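PDB 5ZKA: N-acetylneuraminate lyase from Fusobacterium nucleatum subsp. nucleatum ATCC 25586, which is a lyase of the dihydrodipicolinate synthetase family, built on a TIM barrel whose parallel strands are ringed by helices. Local coordinates for residues P209-G214 with Q232-A237; G20-L25 with L198-F203; F127-I132 with G166-N171; D134-I139 with M147-I152. One frame throughout, in Å; residues are numbered along the deposited sequence. Where two conformers were deposited one is given.

Contact 1. Residues P209-G214 with Q232-A237; sequences PATVLG and QIFELA
Thr211, on the helix 207-212, fits between Phe234 and Ala237, which stand almost one turn apart on the helix 223-237. Its two branches have separate tasks, and a chi1 of -59° decides which does which. The methyl CG2 lies anti to the backbone N and runs out to the other helix, where it meets Ala237 CB at 3.7 Å and Phe234 CD1, also at 3.7 Å. The hydroxyl stays beside the backbone N, from where OG1 hydrogen-bonds back to the carbonyl O of Leu207, one turn earlier. The same OG1 lies in the plane of the Phe234 ring, at its edge, 3.5 Å from CD1. Phe234 brings that edge round by placing CG opposite its own backbone N (chi1 -170°), which swings the ring along the flank of its helix to cross the threonine at a slant. Val212 adds a looser touch, CG1 standing 4.3 Å from Ala237 CB. Small Thr and Ala side chains suit a place where the backbones come close, Thr211 CA and Phe234 CA being 6.2 Å apart. Beyond the contact, Val212 also packs on an apolar side chain of the other protein chain. The chemistry is that of an apolar helix-helix seam: the one buried hydroxyl is satisfied inside its own helix, so the interface rests mainly on van der Waals packing, with the hydroxyl oxygen meeting a ring edge.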
# COMPACT_ATOMS: atom_id res chain seq x y z
N PRO A 209 0.17 -7.69 3.18
CA PRO A 209 -0.44 -6.50 3.80
C PRO A 209 -1.95 -6.42 3.58
O PRO A 209 -2.68 -5.95 4.46
CB PRO A 209 0.29 -5.33 3.13
CG PRO A 209 0.98 -5.91 1.92
CD PRO A 209 1.28 -7.34 2.27
N ALA A 210 -2.44 -6.89 2.43
CA ALA A 210 -3.88 -6.93 2.21
C ALA A 210 -4.57 -7.91 3.15
O ALA A 210 -5.66 -7.64 3.65
CB ALA A 210 -4.16 -7.31 0.75
N THR A 211 -3.95 -9.08 3.39
CA THR A 211 -4.58 -10.07 4.25
C THR A 211 -4.83 -9.53 5.66
O THR A 211 -5.89 -9.78 6.25
CB THR A 211 -3.73 -11.34 4.30
OG1 THR A 211 -3.59 -11.84 2.97
CG2 THR A 211 -4.40 -12.41 5.15
N VAL A 212 -3.88 -8.77 6.21
CA VAL A 212 -4.10 -8.30 7.58
C VAL A 212 -5.07 -7.13 7.66
O VAL A 212 -5.50 -6.78 8.77
CB VAL A 212 -2.76 -7.95 8.27
CG1 VAL A 212 -1.80 -9.15 8.22
CG2 VAL A 212 -2.12 -6.69 7.65
N LEU A 213 -5.42 -6.52 6.53
CA LEU A 213 -6.54 -5.58 6.47
C LEU A 213 -7.88 -6.28 6.23
O LEU A 213 -8.89 -5.61 5.99
CB LEU A 213 -6.32 -4.54 5.36
CG LEU A 213 -5.22 -3.51 5.65
CD1 LEU A 213 -5.10 -2.53 4.49
CD2 LEU A 213 -5.52 -2.73 6.93
N GLY A 214 -7.90 -7.61 6.27
CA GLY A 214 -9.15 -8.35 6.29
C GLY A 214 -9.77 -8.68 4.95
O GLY A 214 -10.98 -8.96 4.91
N GLN A 232 -0.39 -20.26 1.49
CA GLN A 232 0.36 -20.22 2.74
C GLN A 232 0.37 -18.81 3.33
O GLN A 232 0.03 -18.61 4.51
CB GLN A 232 1.80 -20.71 2.53
CG GLN A 232 1.94 -22.20 2.30
CD GLN A 232 3.34 -22.61 1.85
OE1 GLN A 232 4.16 -21.77 1.47
NE2 GLN A 232 3.61 -23.91 1.89
N ILE A 233 0.76 -17.81 2.53
CA ILE A 233 0.76 -16.42 3.02
C ILE A 233 -0.60 -16.07 3.62
O ILE A 233 -0.70 -15.62 4.77
CB ILE A 233 1.13 -15.44 1.89
CG1 ILE A 233 2.57 -15.66 1.40
CG2 ILE A 233 0.92 -13.98 2.37
CD1 ILE A 233 2.87 -14.97 0.04
N PHE A 234 -1.66 -16.31 2.85
CA PHE A 234 -3.02 -15.99 3.27
C PHE A 234 -3.37 -16.68 4.59
O PHE A 234 -3.80 -16.03 5.55
CB PHE A 234 -4.00 -16.41 2.17
CG PHE A 234 -5.40 -15.93 2.36
CD1 PHE A 234 -5.69 -14.57 2.48
CD2 PHE A 234 -6.45 -16.84 2.42
CE1 PHE A 234 -6.99 -14.14 2.65
CE2 PHE A 234 -7.76 -16.42 2.59
CZ PHE A 234 -8.03 -15.07 2.71
N GLU A 235 -3.16 -18.00 4.67
CA GLU A 235 -3.55 -18.73 5.87
C GLU A 235 -2.67 -18.36 7.06
O GLU A 235 -3.18 -18.20 8.18
CB GLU A 235 -3.48 -20.24 5.62
N LEU A 236 -1.36 -18.25 6.85
CA LEU A 236 -0.48 -17.94 7.97
C LEU A 236 -0.79 -16.56 8.54
O LEU A 236 -0.75 -16.37 9.76
CB LEU A 236 0.98 -18.01 7.54
CG LEU A 236 1.51 -19.40 7.19
CD1 LEU A 236 2.76 -19.25 6.34
CD2 LEU A 236 1.81 -20.18 8.45
N ALA A 237 -1.09 -15.59 7.68
CA ALA A 237 -1.33 -14.23 8.16
C ALA A 237 -2.64 -14.12 8.94
O ALA A 237 -2.75 -13.28 9.84
CB ALA A 237 -1.32 -13.23 6.99

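Contact 2. Residues G20-L25 with L198-F203; sequences GIYSAL and LIFAGF
The hydroxyl of Tyr22, whose ring packs against Phe200, is hydrogen-bonded to the carbonyl O of Met18, a hold that limits how the ring can lie. Next to the hydroxyl-bearing carbon, CE1 of Tyr22 meets CE1 of Phe200 at 3.7 Å, with CZ of Phe200 following at 4.1 Å from the same tyrosine atom. The ring planes are inclined at 73° and the centroids are 5.3 Å apart, an oblique meeting of two rings. Both residues point into the barrel interior from strands 20-24 and 200-201, while their neighbours Ile21 and Ile199 pack on outer helices; chi1, which keeps CG beside the backbone N in each (-71° in Tyr22), then sets where each ring lies. Strand 217-220 runs between these strands and bonds to the backbone of Gly20 and Tyr22, so the rings span a gap that the two backbones do not close themselves. The carbonyl O of Gly20 lies in the plane of the tyrosine ring at its edge, 3.5 Å from Tyr22 CD1, and near the edge of the phenylalanine ring, 4.2 Å from Phe200 CE1. A ring C-H beside a carbonyl oxygen, as at Tyr22 CD1, is probably weakly favourable; the Phe200 approach is looser. The contact is therefore mainly dispersive, large flat residues filling the core and the phenol's polar end paired away from the ring-ring interface.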
# COMPACT_ATOMS: atom_id res chain seq x y z
N GLY A 20 -11.08 -17.08 -0.48
CA GLY A 20 -9.90 -17.87 -0.76
C GLY A 20 -9.13 -17.34 -1.96
O GLY A 20 -9.36 -16.23 -2.45
N ILE A 21 -8.22 -18.18 -2.45
CA ILE A 21 -7.27 -17.82 -3.49
C ILE A 21 -7.81 -18.25 -4.85
O ILE A 21 -8.07 -19.44 -5.06
CB ILE A 21 -5.90 -18.46 -3.22
CG1 ILE A 21 -5.40 -18.10 -1.82
CG2 ILE A 21 -4.91 -18.08 -4.30
CD1 ILE A 21 -5.10 -16.64 -1.63
N TYR A 22 -7.98 -17.30 -5.77
CA TYR A 22 -8.46 -17.55 -7.12
C TYR A 22 -7.34 -17.30 -8.13
O TYR A 22 -6.74 -16.23 -8.14
CB TYR A 22 -9.62 -16.61 -7.49
CG TYR A 22 -10.94 -16.87 -6.80
CD1 TYR A 22 -11.07 -16.68 -5.43
CD2 TYR A 22 -12.07 -17.23 -7.53
CE1 TYR A 22 -12.27 -16.90 -4.79
CE2 TYR A 22 -13.28 -17.44 -6.90
CZ TYR A 22 -13.38 -17.27 -5.53
OH TYR A 22 -14.56 -17.47 -4.88
N SER A 23 -7.10 -18.27 -9.02
CA SER A 23 -6.24 -17.99 -10.16
C SER A 23 -7.03 -17.24 -11.22
O SER A 23 -8.13 -17.66 -11.59
CB SER A 23 -5.69 -19.28 -10.77
OG SER A 23 -4.63 -19.81 -9.97
N ALA A 24 -6.47 -16.15 -11.73
CA ALA A 24 -6.99 -15.53 -12.94
C ALA A 24 -6.53 -16.41 -14.09
O ALA A 24 -5.35 -16.41 -14.46
CB ALA A 24 -6.50 -14.10 -13.09
N LEU A 25 -7.46 -17.21 -14.59
CA LEU A 25 -7.13 -18.32 -15.47
C LEU A 25 -6.49 -17.83 -16.77
O LEU A 25 -7.05 -17.00 -17.49
CB LEU A 25 -8.40 -19.11 -15.77
CG LEU A 25 -8.22 -20.38 -16.60
CD1 LEU A 25 -7.42 -21.39 -15.79
CD2 LEU A 25 -9.58 -20.94 -16.99
N LEU A 198 -17.55 -8.93 0.10
CA LEU A 198 -16.28 -9.61 -0.15
C LEU A 198 -15.28 -8.63 -0.75
O LEU A 198 -15.62 -7.88 -1.66
CB LEU A 198 -16.47 -10.78 -1.12
CG LEU A 198 -17.41 -11.88 -0.63
CD1 LEU A 198 -17.95 -12.64 -1.82
CD2 LEU A 198 -16.65 -12.81 0.30
N ILE A 199 -14.05 -8.66 -0.26
CA ILE A 199 -12.97 -7.91 -0.89
C ILE A 199 -11.88 -8.89 -1.28
O ILE A 199 -11.34 -9.60 -0.42
CB ILE A 199 -12.40 -6.83 0.04
CG1 ILE A 199 -13.51 -5.92 0.56
CG2 ILE A 199 -11.31 -6.06 -0.70
CD1 ILE A 199 -13.02 -4.97 1.63
N PHE A 200 -11.53 -8.90 -2.56
CA PHE A 200 -10.46 -9.73 -3.09
C PHE A 200 -9.27 -8.87 -3.48
O PHE A 200 -9.40 -7.94 -4.28
CB PHE A 200 -10.94 -10.52 -4.31
CG PHE A 200 -11.98 -11.53 -3.97
CD1 PHE A 200 -11.62 -12.74 -3.39
CD2 PHE A 200 -13.32 -11.26 -4.19
CE1 PHE A 200 -12.58 -13.67 -3.06
CE2 PHE A 200 -14.28 -12.19 -3.86
CZ PHE A 200 -13.91 -13.40 -3.30
N ALA A 201 -8.09 -9.22 -2.97
CA ALA A 201 -6.88 -8.51 -3.37
C ALA A 201 -6.51 -8.87 -4.80
O ALA A 201 -6.51 -10.05 -5.17
CB ALA A 201 -5.73 -8.85 -2.42
N GLY A 202 -6.14 -7.86 -5.60
CA GLY A 202 -5.76 -8.09 -6.98
C GLY A 202 -4.28 -7.97 -7.27
O GLY A 202 -3.86 -8.14 -8.42
N PHE A 203 -3.48 -7.72 -6.24
CA PHE A 203 -2.05 -7.43 -6.37
C PHE A 203 -1.28 -8.53 -5.63
O PHE A 203 -1.11 -8.46 -4.41
CB PHE A 203 -1.77 -6.04 -5.80
CG PHE A 203 -2.69 -5.66 -4.66
CD1 PHE A 203 -2.74 -6.43 -3.50
CD2 PHE A 203 -3.53 -4.56 -4.75
CE1 PHE A 203 -3.58 -6.11 -2.46
CE2 PHE A 203 -4.39 -4.24 -3.70
CZ PHE A 203 -4.40 -5.01 -2.56

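Contact 3. Residues F127-I132 with G166-N171; sequences FDFSEI and GELFEN
The Phe129 ring meets the helix 162-169 with its edge, where Glu167 OE1 and Leu168 CG both lie near the ring plane. OE1 is 3.6 Å from Phe129 CE2, and the carboxylate is turned 74° against the ring; a negative oxygen beside the slightly positive ring hydrogens is probably mildly attractive. Leu168 comes head-on toward the phenylalanine, its CG 3.9 Å from Phe129 CZ, and Glu167 CB comes within 3.9 Å of Phe129 CE2. With CG anti to the backbone N (chi1 177°), Phe129 extends straight across to its neighbour, and Met160 also packs against the ring. Phe129 opens the helix 129-143, and this start is fixed by a capping box, with Asp128 as N-cap. Asp128 OD1 accepts from the backbone N of Glu131 at 3.1 Å and from Ser130 OG at 2.8 Å, while Glu131 OE1 takes the backbone N of Asp128 at 3.0 Å. Asp is short enough to turn back onto the N-H of Glu131, while the longer Glu reaches back to the N-H of Asp128. Glu167 OE1 also has Lys133 as a long, weak ion-pair partner, one turn further along the helix that Phe129 begins.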
# COMPACT_ATOMS: atom_id res chain seq x y z
N PHE A 127 -16.76 7.70 -18.89
CA PHE A 127 -18.09 7.61 -18.29
C PHE A 127 -18.08 8.27 -16.92
O PHE A 127 -17.09 8.19 -16.19
CB PHE A 127 -18.53 6.16 -18.18
CG PHE A 127 -18.63 5.45 -19.50
CD1 PHE A 127 -19.66 5.72 -20.37
CD2 PHE A 127 -17.67 4.51 -19.87
CE1 PHE A 127 -19.75 5.08 -21.59
CE2 PHE A 127 -17.75 3.86 -21.09
CZ PHE A 127 -18.79 4.14 -21.95
N ASP A 128 -19.17 8.96 -16.57
CA ASP A 128 -19.21 9.49 -15.21
C ASP A 128 -19.78 8.41 -14.29
O ASP A 128 -20.15 7.31 -14.74
CB ASP A 128 -19.97 10.82 -15.16
CG ASP A 128 -21.46 10.69 -15.40
OD1 ASP A 128 -22.04 9.59 -15.24
OD2 ASP A 128 -22.07 11.73 -15.76
N PHE A 129 -19.83 8.69 -12.99
CA PHE A 129 -20.16 7.61 -12.07
C PHE A 129 -21.60 7.13 -12.25
O PHE A 129 -21.87 5.93 -12.12
CB PHE A 129 -19.94 8.01 -10.62
CG PHE A 129 -20.34 6.92 -9.68
CD1 PHE A 129 -19.57 5.77 -9.58
CD2 PHE A 129 -21.53 7.00 -8.96
CE1 PHE A 129 -19.94 4.74 -8.74
CE2 PHE A 129 -21.91 5.96 -8.12
CZ PHE A 129 -21.12 4.84 -8.02
N SER A 130 -22.53 8.04 -12.52
CA SER A 130 -23.91 7.60 -12.72
C SER A 130 -24.00 6.60 -13.87
O SER A 130 -24.82 5.67 -13.82
CB SER A 130 -24.83 8.79 -13.01
OG SER A 130 -24.62 9.27 -14.33
N GLU A 131 -23.17 6.76 -14.89
CA GLU A 131 -23.18 5.82 -16.00
C GLU A 131 -22.56 4.49 -15.60
O GLU A 131 -23.06 3.42 -15.99
CB GLU A 131 -22.48 6.43 -17.21
CG GLU A 131 -23.28 7.61 -17.75
CD GLU A 131 -22.52 8.51 -18.70
OE1 GLU A 131 -21.27 8.58 -18.61
OE2 GLU A 131 -23.19 9.17 -19.53
N ILE A 132 -21.48 4.53 -14.81
CA ILE A 132 -20.86 3.31 -14.30
C ILE A 132 -21.85 2.53 -13.44
O ILE A 132 -21.92 1.29 -13.50
CB ILE A 132 -19.59 3.67 -13.52
CG1 ILE A 132 -18.50 4.14 -14.49
CG2 ILE A 132 -19.13 2.51 -12.66
CD1 ILE A 132 -17.26 4.71 -13.81
N GLY A 166 -20.02 2.82 -1.84
CA GLY A 166 -21.25 2.71 -1.06
C GLY A 166 -22.50 2.71 -1.92
O GLY A 166 -23.44 1.96 -1.65
N GLU A 167 -22.53 3.55 -2.97
CA GLU A 167 -23.69 3.57 -3.85
C GLU A 167 -23.86 2.23 -4.56
O GLU A 167 -24.97 1.69 -4.62
CB GLU A 167 -23.55 4.70 -4.87
CG GLU A 167 -23.81 6.09 -4.31
CD GLU A 167 -24.01 7.13 -5.41
OE1 GLU A 167 -24.87 6.90 -6.29
OE2 GLU A 167 -23.30 8.15 -5.41
N LEU A 168 -22.77 1.67 -5.09
CA LEU A 168 -22.87 0.37 -5.74
C LEU A 168 -23.27 -0.72 -4.74
O LEU A 168 -24.14 -1.55 -5.04
CB LEU A 168 -21.54 0.02 -6.41
CG LEU A 168 -21.13 0.99 -7.52
CD1 LEU A 168 -19.75 0.67 -8.04
CD2 LEU A 168 -22.16 0.98 -8.66
N PHE A 169 -22.67 -0.70 -3.55
CA PHE A 169 -22.94 -1.75 -2.57
C PHE A 169 -24.34 -1.68 -1.96
O PHE A 169 -24.69 -2.59 -1.20
CB PHE A 169 -21.90 -1.72 -1.46
CG PHE A 169 -20.58 -2.34 -1.85
CD1 PHE A 169 -20.53 -3.49 -2.63
CD2 PHE A 169 -19.39 -1.78 -1.41
CE1 PHE A 169 -19.32 -4.07 -2.96
CE2 PHE A 169 -18.17 -2.34 -1.74
CZ PHE A 169 -18.13 -3.49 -2.52
N GLU A 170 -25.15 -0.65 -2.25
CA GLU A 170 -26.54 -0.70 -1.81
C GLU A 170 -27.33 -1.79 -2.53
O GLU A 170 -28.35 -2.26 -2.01
CB GLU A 170 -27.24 0.65 -2.01
CG GLU A 170 -26.37 1.84 -1.66
CD GLU A 170 -27.10 3.17 -1.71
OE1 GLU A 170 -26.60 4.13 -1.09
OE2 GLU A 170 -28.17 3.25 -2.35
N ASN A 171 -26.88 -2.19 -3.72
CA ASN A 171 -27.47 -3.32 -4.43
C ASN A 171 -27.08 -4.62 -3.74
O ASN A 171 -25.89 -4.95 -3.65
CB ASN A 171 -27.01 -3.30 -5.89
CG ASN A 171 -27.80 -4.25 -6.78
OD1 ASN A 171 -28.11 -5.38 -6.40
ND2 ASN A 171 -28.09 -3.80 -8.00

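Contact 4. Residues D134-I139 with M147-I152; sequences DYYETI and MIIYSI
Tyr136 and Ile139 of helix 129-143 face Met147 and Ile149 of the strand that follows. Tyr136 reaches across to the strand, its OH 3.5 Å from Ile149 CG2, and it crosses both strand side chains at about a right angle. Nearer the helix its CD1 touches Met147 CG at 4.1 Å, and the sulfur SD lies at the ring edge, 5.3 Å from the centroid, a Met-aromatic contact. Met147 is bent at both chi2 (66°) and chi3 (64°), which curls the chain so that CE comes within 3.5 Å of Ile139 CG2. A flexible thioether suits a place where one side chain must fill the angle between a ring and a branched residue. In the next shell, Tyr135 CD1 sits 3.9 Å above one face of the Tyr136 ring, over its centre, and Ile139 CD1 similarly covers a face of the Tyr135 ring. The buried phenol of Tyr136 is satisfied by a hydrogen bond to the carbonyl O of Ala119, on the preceding strand. Outside this, Ile149 also packs on Phe165 and Phe169 of the helix 162-169. The helix axis passes 10.0 Å from the strand axis and runs nearly antiparallel to it, at 153°. This is the helix-on-strand layer of a beta-alpha-beta unit, 117-120, 129-143 and 147-150, the repeating element of the TIM barrel.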
# COMPACT_ATOMS: atom_id res chain seq x y z
N ASP A 134 -25.19 2.62 -13.60
CA ASP A 134 -26.20 2.04 -14.49
C ASP A 134 -25.69 0.77 -15.15
O ASP A 134 -26.43 -0.20 -15.33
CB ASP A 134 -26.56 3.08 -15.55
CG ASP A 134 -27.77 2.69 -16.39
OD1 ASP A 134 -28.42 1.67 -16.08
OD2 ASP A 134 -28.05 3.43 -17.36
N TYR A 135 -24.41 0.77 -15.53
CA TYR A 135 -23.80 -0.39 -16.16
C TYR A 135 -23.83 -1.60 -15.23
O TYR A 135 -24.30 -2.68 -15.61
CB TYR A 135 -22.38 -0.01 -16.58
CG TYR A 135 -21.33 -1.07 -16.85
CD1 TYR A 135 -20.58 -1.62 -15.81
CD2 TYR A 135 -21.01 -1.43 -18.15
CE1 TYR A 135 -19.58 -2.54 -16.06
CE2 TYR A 135 -19.99 -2.35 -18.41
CZ TYR A 135 -19.29 -2.90 -17.36
OH TYR A 135 -18.28 -3.80 -17.61
N TYR A 136 -23.38 -1.42 -13.99
CA TYR A 136 -23.38 -2.52 -13.04
C TYR A 136 -24.80 -2.98 -12.73
O TYR A 136 -25.09 -4.18 -12.74
CB TYR A 136 -22.67 -2.11 -11.76
CG TYR A 136 -21.16 -2.20 -11.91
CD1 TYR A 136 -20.55 -3.43 -12.16
CD2 TYR A 136 -20.36 -1.06 -11.82
CE1 TYR A 136 -19.17 -3.52 -12.31
CE2 TYR A 136 -18.99 -1.15 -11.96
CZ TYR A 136 -18.40 -2.38 -12.22
OH TYR A 136 -17.04 -2.48 -12.37
N GLU A 137 -25.70 -2.03 -12.46
CA GLU A 137 -27.06 -2.42 -12.11
C GLU A 137 -27.75 -3.11 -13.27
O GLU A 137 -28.58 -4.00 -13.04
CB GLU A 137 -27.85 -1.20 -11.64
CG GLU A 137 -27.17 -0.44 -10.51
CD GLU A 137 -28.07 -0.19 -9.34
OE1 GLU A 137 -28.70 0.89 -9.30
OE2 GLU A 137 -28.13 -1.06 -8.44
N THR A 138 -27.44 -2.70 -14.50
CA THR A 138 -28.07 -3.31 -15.66
C THR A 138 -27.62 -4.76 -15.83
O THR A 138 -28.44 -5.64 -16.10
CB THR A 138 -27.75 -2.49 -16.92
OG1 THR A 138 -28.34 -1.18 -16.82
CG2 THR A 138 -28.26 -3.19 -18.18
N ILE A 139 -26.32 -5.03 -15.68
CA ILE A 139 -25.87 -6.41 -15.80
C ILE A 139 -26.54 -7.28 -14.75
O ILE A 139 -26.98 -8.40 -15.03
CB ILE A 139 -24.34 -6.49 -15.72
CG1 ILE A 139 -23.70 -5.62 -16.82
CG2 ILE A 139 -23.89 -7.95 -15.84
CD1 ILE A 139 -22.19 -5.40 -16.65
N MET A 147 -22.63 -10.14 -8.51
CA MET A 147 -21.67 -9.29 -9.21
C MET A 147 -20.53 -8.90 -8.29
O MET A 147 -20.77 -8.47 -7.15
CB MET A 147 -22.35 -8.02 -9.75
CG MET A 147 -21.38 -6.97 -10.30
SD MET A 147 -20.49 -7.51 -11.79
CE MET A 147 -21.86 -7.69 -12.95
N ILE A 148 -19.31 -9.03 -8.78
CA ILE A 148 -18.12 -8.49 -8.11
C ILE A 148 -17.59 -7.36 -8.98
O ILE A 148 -17.31 -7.57 -10.17
CB ILE A 148 -17.07 -9.59 -7.87
CG1 ILE A 148 -17.53 -10.54 -6.77
CG2 ILE A 148 -15.75 -9.00 -7.46
CD1 ILE A 148 -16.79 -11.85 -6.79
N ILE A 149 -17.52 -6.15 -8.41
CA ILE A 149 -16.89 -5.03 -9.10
C ILE A 149 -15.43 -5.34 -9.36
O ILE A 149 -14.69 -5.71 -8.43
CB ILE A 149 -16.99 -3.76 -8.25
CG1 ILE A 149 -18.41 -3.49 -7.79
CG2 ILE A 149 -16.34 -2.58 -8.96
CD1 ILE A 149 -18.47 -2.48 -6.65
N TYR A 150 -14.97 -5.16 -10.61
CA TYR A 150 -13.56 -5.30 -10.96
C TYR A 150 -12.99 -3.90 -11.11
O TYR A 150 -13.24 -3.21 -12.09
CB TYR A 150 -13.38 -6.12 -12.25
CG TYR A 150 -11.93 -6.36 -12.69
CD1 TYR A 150 -10.85 -6.08 -11.84
CD2 TYR A 150 -11.65 -6.84 -13.96
CE1 TYR A 150 -9.54 -6.29 -12.25
CE2 TYR A 150 -10.34 -7.05 -14.39
CZ TYR A 150 -9.28 -6.77 -13.53
OH TYR A 150 -7.98 -6.98 -13.94
N SER A 151 -12.18 -3.48 -10.12
CA SER A 151 -11.62 -2.14 -10.06
C SER A 151 -10.12 -2.22 -10.35
O SER A 151 -9.36 -2.73 -9.53
CB SER A 151 -11.87 -1.49 -8.70
OG SER A 151 -11.20 -0.23 -8.65
N ILE A 152 -9.71 -1.70 -11.51
CA ILE A 152 -8.30 -1.74 -11.89
C ILE A 152 -7.88 -0.39 -12.48
O ILE A 152 -7.75 -0.24 -13.70
CB ILE A 152 -8.01 -2.93 -12.82
CG1 ILE A 152 -6.51 -3.00 -13.18
CG2 ILE A 152 -8.94 -2.95 -14.04
CD1 ILE A 152 -6.03 -4.38 -13.57

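How the contacts relate
All four contacts belong to one barrel. Contact 2 is the most central, its centre about 6 Å from the centre of the chain. Contacts 3 and 4 share helix 129-143, their centres about 8 Å apart; Ile149 packs on Leu168, and Asn171 probably hydrogen-bonds to Glu137. Contact 4 is nested within the loop closed by contact 3, and both lie within that closed by contact 2, whose Phe200 touches Ile148. Contact 1 follows in the chain, touching contact 2 through Ala210 and Phe203 but lying about 26 Å, centre to centre, from contact 4. Contact 2 fills the barrel interior, contact 4 joins a strand to its outer helix, and contacts 1 and 3 join neighbouring outer helices.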